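Local coordinates for protein beta-galactosidase (Geobacillus stearothermophilus, PDB 4OIF) that probably hydrolyses terminal non-reducing beta-D-galactose residues of beta-D-galactosides as a zinc-binding, homotrimeric family 42 glycoside hydrolase, at residues 411-425 / 465-478. Numbering follows the deposited sequence.
Sequences AEVAILYDWENNWAL and FSRYKLLIAPMLYL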
# COMPACT_ATOMS: atom_id res chain seq x y z
N ALA A 411 -26.38 26.58 -23.50
CA ALA A 411 -27.11 25.45 -22.95
C ALA A 411 -28.21 25.96 -22.04
O ALA A 411 -28.08 27.02 -21.42
CB ALA A 411 -26.15 24.52 -22.18
N GLU A 412 -29.31 25.22 -21.97
CA GLU A 412 -30.40 25.54 -21.05
C GLU A 412 -30.29 24.76 -19.75
O GLU A 412 -31.12 24.92 -18.85
CB GLU A 412 -31.74 25.24 -21.70
CG GLU A 412 -31.95 25.95 -23.01
CD GLU A 412 -33.27 25.61 -23.62
OE1 GLU A 412 -33.44 24.45 -24.04
OE2 GLU A 412 -34.14 26.51 -23.67
N VAL A 413 -29.27 23.91 -19.68
CA VAL A 413 -29.06 23.06 -18.53
C VAL A 413 -27.66 23.28 -17.97
O VAL A 413 -26.67 23.29 -18.71
CB VAL A 413 -29.24 21.56 -18.87
CG1 VAL A 413 -29.11 20.72 -17.62
CG2 VAL A 413 -30.60 21.33 -19.51
N ALA A 414 -27.61 23.46 -16.66
CA ALA A 414 -26.36 23.68 -15.98
C ALA A 414 -26.18 22.65 -14.86
O ALA A 414 -27.14 22.32 -14.18
CB ALA A 414 -26.29 25.10 -15.43
N ILE A 415 -24.96 22.15 -14.71
CA ILE A 415 -24.56 21.37 -13.54
C ILE A 415 -23.54 22.17 -12.71
O ILE A 415 -22.49 22.57 -13.20
CB ILE A 415 -23.96 20.02 -13.95
CG1 ILE A 415 -24.99 19.18 -14.70
CG2 ILE A 415 -23.41 19.28 -12.71
CD1 ILE A 415 -24.49 17.79 -15.09
N LEU A 416 -23.85 22.42 -11.45
CA LEU A 416 -23.00 23.23 -10.61
C LEU A 416 -21.92 22.37 -9.93
O LEU A 416 -22.22 21.37 -9.28
CB LEU A 416 -23.84 23.98 -9.57
CG LEU A 416 -23.15 24.81 -8.49
CD1 LEU A 416 -22.33 25.91 -9.09
CD2 LEU A 416 -24.19 25.38 -7.52
N TYR A 417 -20.67 22.77 -10.13
CA TYR A 417 -19.52 22.14 -9.54
C TYR A 417 -18.75 23.18 -8.71
O TYR A 417 -18.70 24.35 -9.09
CB TYR A 417 -18.62 21.55 -10.62
CG TYR A 417 -17.29 21.04 -10.12
CD1 TYR A 417 -17.22 19.84 -9.42
CD2 TYR A 417 -16.11 21.74 -10.36
CE1 TYR A 417 -16.00 19.35 -8.96
CE2 TYR A 417 -14.89 21.26 -9.91
CZ TYR A 417 -14.85 20.06 -9.21
OH TYR A 417 -13.66 19.54 -8.73
N ASP A 418 -18.17 22.75 -7.60
CA ASP A 418 -17.41 23.67 -6.74
C ASP A 418 -16.13 22.98 -6.21
O ASP A 418 -16.20 21.94 -5.55
CB ASP A 418 -18.29 24.16 -5.59
CG ASP A 418 -17.65 25.30 -4.81
OD1 ASP A 418 -17.69 26.44 -5.29
OD2 ASP A 418 -17.13 25.05 -3.71
N TRP A 419 -14.99 23.58 -6.53
CA TRP A 419 -13.67 23.06 -6.15
C TRP A 419 -13.50 23.02 -4.64
O TRP A 419 -13.00 22.04 -4.08
CB TRP A 419 -12.55 23.91 -6.77
CG TRP A 419 -11.97 23.37 -8.08
CD1 TRP A 419 -10.90 22.53 -8.22
CD2 TRP A 419 -12.43 23.66 -9.42
NE1 TRP A 419 -10.67 22.27 -9.54
CE2 TRP A 419 -11.58 22.95 -10.30
CE3 TRP A 419 -13.45 24.45 -9.95
CZ2 TRP A 419 -11.75 23.00 -11.70
CZ3 TRP A 419 -13.61 24.51 -11.34
CH2 TRP A 419 -12.76 23.78 -12.19
N GLU A 420 -13.89 24.10 -3.98
CA GLU A 420 -13.74 24.16 -2.54
C GLU A 420 -14.63 23.10 -1.88
O GLU A 420 -14.22 22.46 -0.92
CB GLU A 420 -14.03 25.58 -2.03
CG GLU A 420 -12.89 26.56 -2.37
CD GLU A 420 -13.16 28.02 -1.97
OE1 GLU A 420 -14.31 28.39 -1.64
OE2 GLU A 420 -12.20 28.81 -2.01
N ASN A 421 -15.83 22.90 -2.41
CA ASN A 421 -16.70 21.83 -1.96
C ASN A 421 -16.06 20.45 -2.13
O ASN A 421 -16.14 19.60 -1.24
CB ASN A 421 -18.03 21.87 -2.71
CG ASN A 421 -18.98 20.77 -2.28
OD1 ASN A 421 -19.34 20.67 -1.11
ND2 ASN A 421 -19.40 19.95 -3.23
N ASN A 422 -15.41 20.23 -3.27
CA ASN A 422 -14.67 19.00 -3.49
C ASN A 422 -13.59 18.80 -2.41
O ASN A 422 -13.51 17.74 -1.77
CB ASN A 422 -14.04 19.04 -4.89
CG ASN A 422 -13.82 17.65 -5.48
OD1 ASN A 422 -13.78 16.66 -4.76
ND2 ASN A 422 -13.68 17.58 -6.79
N TRP A 423 -12.78 19.83 -2.19
CA TRP A 423 -11.77 19.82 -1.14
C TRP A 423 -12.34 19.45 0.24
O TRP A 423 -11.91 18.49 0.88
CB TRP A 423 -11.07 21.18 -1.07
CG TRP A 423 -10.23 21.51 -2.28
CD1 TRP A 423 -9.80 20.63 -3.24
CD2 TRP A 423 -9.73 22.80 -2.67
NE1 TRP A 423 -9.07 21.29 -4.19
CE2 TRP A 423 -9.01 22.62 -3.87
CE3 TRP A 423 -9.83 24.09 -2.13
CZ2 TRP A 423 -8.38 23.68 -4.53
CZ3 TRP A 423 -9.20 25.14 -2.79
CH2 TRP A 423 -8.49 24.93 -3.98
N ALA A 424 -13.34 20.21 0.66
CA ALA A 424 -13.85 20.10 2.01
C ALA A 424 -14.56 18.76 2.22
O ALA A 424 -14.38 18.10 3.24
CB ALA A 424 -14.79 21.27 2.32
N LEU A 425 -15.34 18.35 1.23
CA LEU A 425 -16.01 17.06 1.33
C LEU A 425 -14.99 15.93 1.38
O LEU A 425 -15.17 14.97 2.12
CB LEU A 425 -16.98 16.86 0.17
CG LEU A 425 -17.64 15.49 0.10
CD1 LEU A 425 -18.40 15.21 1.38
CD2 LEU A 425 -18.58 15.43 -1.09
N PHE A 465 -26.68 32.11 -12.66
CA PHE A 465 -27.63 31.01 -12.59
C PHE A 465 -28.85 31.25 -13.48
O PHE A 465 -29.43 30.32 -14.06
CB PHE A 465 -28.10 30.78 -11.16
CG PHE A 465 -27.03 30.32 -10.22
CD1 PHE A 465 -25.86 29.76 -10.71
CD2 PHE A 465 -27.20 30.44 -8.86
CE1 PHE A 465 -24.87 29.33 -9.85
CE2 PHE A 465 -26.21 30.01 -7.99
CZ PHE A 465 -25.05 29.45 -8.49
N SER A 466 -29.25 32.52 -13.57
CA SER A 466 -30.52 32.89 -14.16
C SER A 466 -30.61 32.58 -15.65
O SER A 466 -31.68 32.62 -16.23
CB SER A 466 -30.77 34.38 -13.94
OG SER A 466 -29.75 35.12 -14.57
N ARG A 467 -29.48 32.26 -16.27
CA ARG A 467 -29.46 31.99 -17.70
C ARG A 467 -29.91 30.57 -18.04
O ARG A 467 -30.03 30.22 -19.21
CB ARG A 467 -28.06 32.25 -18.25
CG ARG A 467 -27.47 33.57 -17.80
CD ARG A 467 -26.66 34.23 -18.90
NE ARG A 467 -27.49 34.63 -20.04
CZ ARG A 467 -27.02 35.13 -21.17
NH1 ARG A 467 -25.71 35.31 -21.33
NH2 ARG A 467 -27.85 35.46 -22.15
N TYR A 468 -30.16 29.76 -17.02
CA TYR A 468 -30.53 28.36 -17.24
C TYR A 468 -31.95 28.05 -16.78
O TYR A 468 -32.47 28.69 -15.87
CB TYR A 468 -29.53 27.43 -16.54
CG TYR A 468 -28.11 27.71 -16.94
CD1 TYR A 468 -27.56 27.17 -18.09
CD2 TYR A 468 -27.32 28.56 -16.18
CE1 TYR A 468 -26.28 27.45 -18.47
CE2 TYR A 468 -26.02 28.85 -16.55
CZ TYR A 468 -25.51 28.29 -17.70
OH TYR A 468 -24.21 28.59 -18.06
N LYS A 469 -32.57 27.07 -17.43
CA LYS A 469 -33.89 26.59 -17.03
C LYS A 469 -33.77 25.60 -15.89
O LYS A 469 -34.60 25.56 -14.99
CB LYS A 469 -34.61 25.90 -18.19
CG LYS A 469 -35.02 26.77 -19.37
CD LYS A 469 -35.78 25.88 -20.35
CE LYS A 469 -36.43 26.65 -21.48
NZ LYS A 469 -36.91 25.67 -22.50
N LEU A 470 -32.73 24.79 -15.98
CA LEU A 470 -32.52 23.68 -15.08
C LEU A 470 -31.12 23.75 -14.54
O LEU A 470 -30.15 23.74 -15.32
CB LEU A 470 -32.76 22.36 -15.81
CG LEU A 470 -32.46 21.09 -15.02
CD1 LEU A 470 -33.26 21.02 -13.73
CD2 LEU A 470 -32.70 19.86 -15.87
N LEU A 471 -31.01 23.88 -13.22
CA LEU A 471 -29.74 23.88 -12.51
C LEU A 471 -29.65 22.66 -11.59
O LEU A 471 -30.49 22.45 -10.71
CB LEU A 471 -29.57 25.17 -11.71
CG LEU A 471 -28.27 25.22 -10.90
CD1 LEU A 471 -27.06 25.03 -11.81
CD2 LEU A 471 -28.15 26.52 -10.13
N ILE A 472 -28.62 21.86 -11.80
CA ILE A 472 -28.39 20.63 -11.06
C ILE A 472 -27.16 20.78 -10.16
O ILE A 472 -26.04 20.90 -10.64
CB ILE A 472 -28.21 19.44 -12.04
CG1 ILE A 472 -29.49 19.26 -12.87
CG2 ILE A 472 -27.84 18.15 -11.31
CD1 ILE A 472 -29.34 18.32 -14.05
N ALA A 473 -27.38 20.79 -8.85
CA ALA A 473 -26.29 20.97 -7.89
C ALA A 473 -26.22 19.81 -6.89
O ALA A 473 -26.68 19.92 -5.76
CB ALA A 473 -26.47 22.28 -7.14
N PRO A 474 -25.62 18.68 -7.30
CA PRO A 474 -25.58 17.50 -6.44
C PRO A 474 -24.50 17.58 -5.36
O PRO A 474 -23.42 18.15 -5.61
CB PRO A 474 -25.27 16.36 -7.41
CG PRO A 474 -25.37 16.95 -8.78
CD PRO A 474 -25.09 18.40 -8.64
N MET A 475 -24.77 17.01 -4.19
CA MET A 475 -23.79 16.92 -3.10
C MET A 475 -23.05 18.24 -2.87
O MET A 475 -21.82 18.27 -2.82
CB MET A 475 -22.76 15.83 -3.40
CG MET A 475 -23.37 14.47 -3.61
SD MET A 475 -22.12 13.21 -3.90
CE MET A 475 -21.36 13.20 -2.28
N LEU A 476 -23.81 19.32 -2.76
CA LEU A 476 -23.22 20.63 -2.51
C LEU A 476 -23.02 20.78 -1.01
O LEU A 476 -23.60 21.68 -0.40
CB LEU A 476 -24.10 21.74 -3.07
CG LEU A 476 -23.41 23.10 -3.16
CD1 LEU A 476 -22.20 23.04 -4.07
CD2 LEU A 476 -24.39 24.16 -3.63
N TYR A 477 -22.22 19.88 -0.46
CA TYR A 477 -21.94 19.77 0.97
C TYR A 477 -21.55 21.10 1.59
O TYR A 477 -22.13 21.53 2.57
CB TYR A 477 -20.86 18.71 1.17
CG TYR A 477 -20.05 18.74 2.45
CD1 TYR A 477 -20.50 18.09 3.59
CD2 TYR A 477 -18.81 19.36 2.49
CE1 TYR A 477 -19.75 18.09 4.76
CE2 TYR A 477 -18.05 19.37 3.65
CZ TYR A 477 -18.53 18.73 4.79
OH TYR A 477 -17.79 18.75 5.95
N LEU A 478 -20.58 21.76 0.98
CA LEU A 478 -20.20 23.10 1.39
C LEU A 478 -20.88 24.15 0.52
O LEU A 478 -20.83 24.07 -0.70
CB LEU A 478 -18.68 23.26 1.31
CG LEU A 478 -18.06 24.62 1.63
CD1 LEU A 478 -16.69 24.42 2.26
CD2 LEU A 478 -17.97 25.51 0.38
O HOH W 1 -22.29 20.37 -6.67
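E412 meets K469 twice. Its carbonyl O accepts from both K469 N and L470 N, while the two extended side chains run alongside each other, pointing the same way, to a salt bridge, OE2 to NZ 3.1 Å, whose hydrogen bond is weak; K469 NZ also reaches the carbonyl of L614. The chains then pair as parallel strands: A414 N donates to L470 O, A414 O accepts from I472 N, and L416 N donates to I472 O at 2.8 Å. V413 and I415 lie on one face of the sheet with L470 and I472, V413 CG1 lying 4.1 Å from L470 CD2. On the other face A414 CB sits squarely over the Y468 ring, 3.5 Å from its centroid, a CH-pi contact; that ring's hydroxyl is hydrogen-bonded to D457. L416, with CG anti to its backbone N (chi1 175°), brings CD2 among A473 CB, L476 CD2 and the ring of F465. Strand 413-416 lies between 456-459 and 470-473, part of the parallel half of the mixed sheet in the trimerisation domain, whose family is placed in the class I glutamine amidotransferase-like clan. Beyond the last interstrand bond, L416 N to I472 O, a water donates to L416 O and P474 O, bridging the diverging chains. D418 then N-caps helix 419-427, its OD2 accepting from N421 N. The N421 amide spans the gap, gripping the 475-478 backbone at two points: OD1 accepts from L478 N at 2.7 Å, nearly straight at the hydrogen (176°), and ND2 donates to M475 O at 3.0 Å, in the carbonyl plane. A424 CB packs on L478 CD1, 3.7 Å away. L425 splits its branches, CD2 touching M475 CE and CD1 lying over one face of the Y477 ring, whose hydroxyl hydrogen-bonds to D510 and to K371 of a neighbouring subunit.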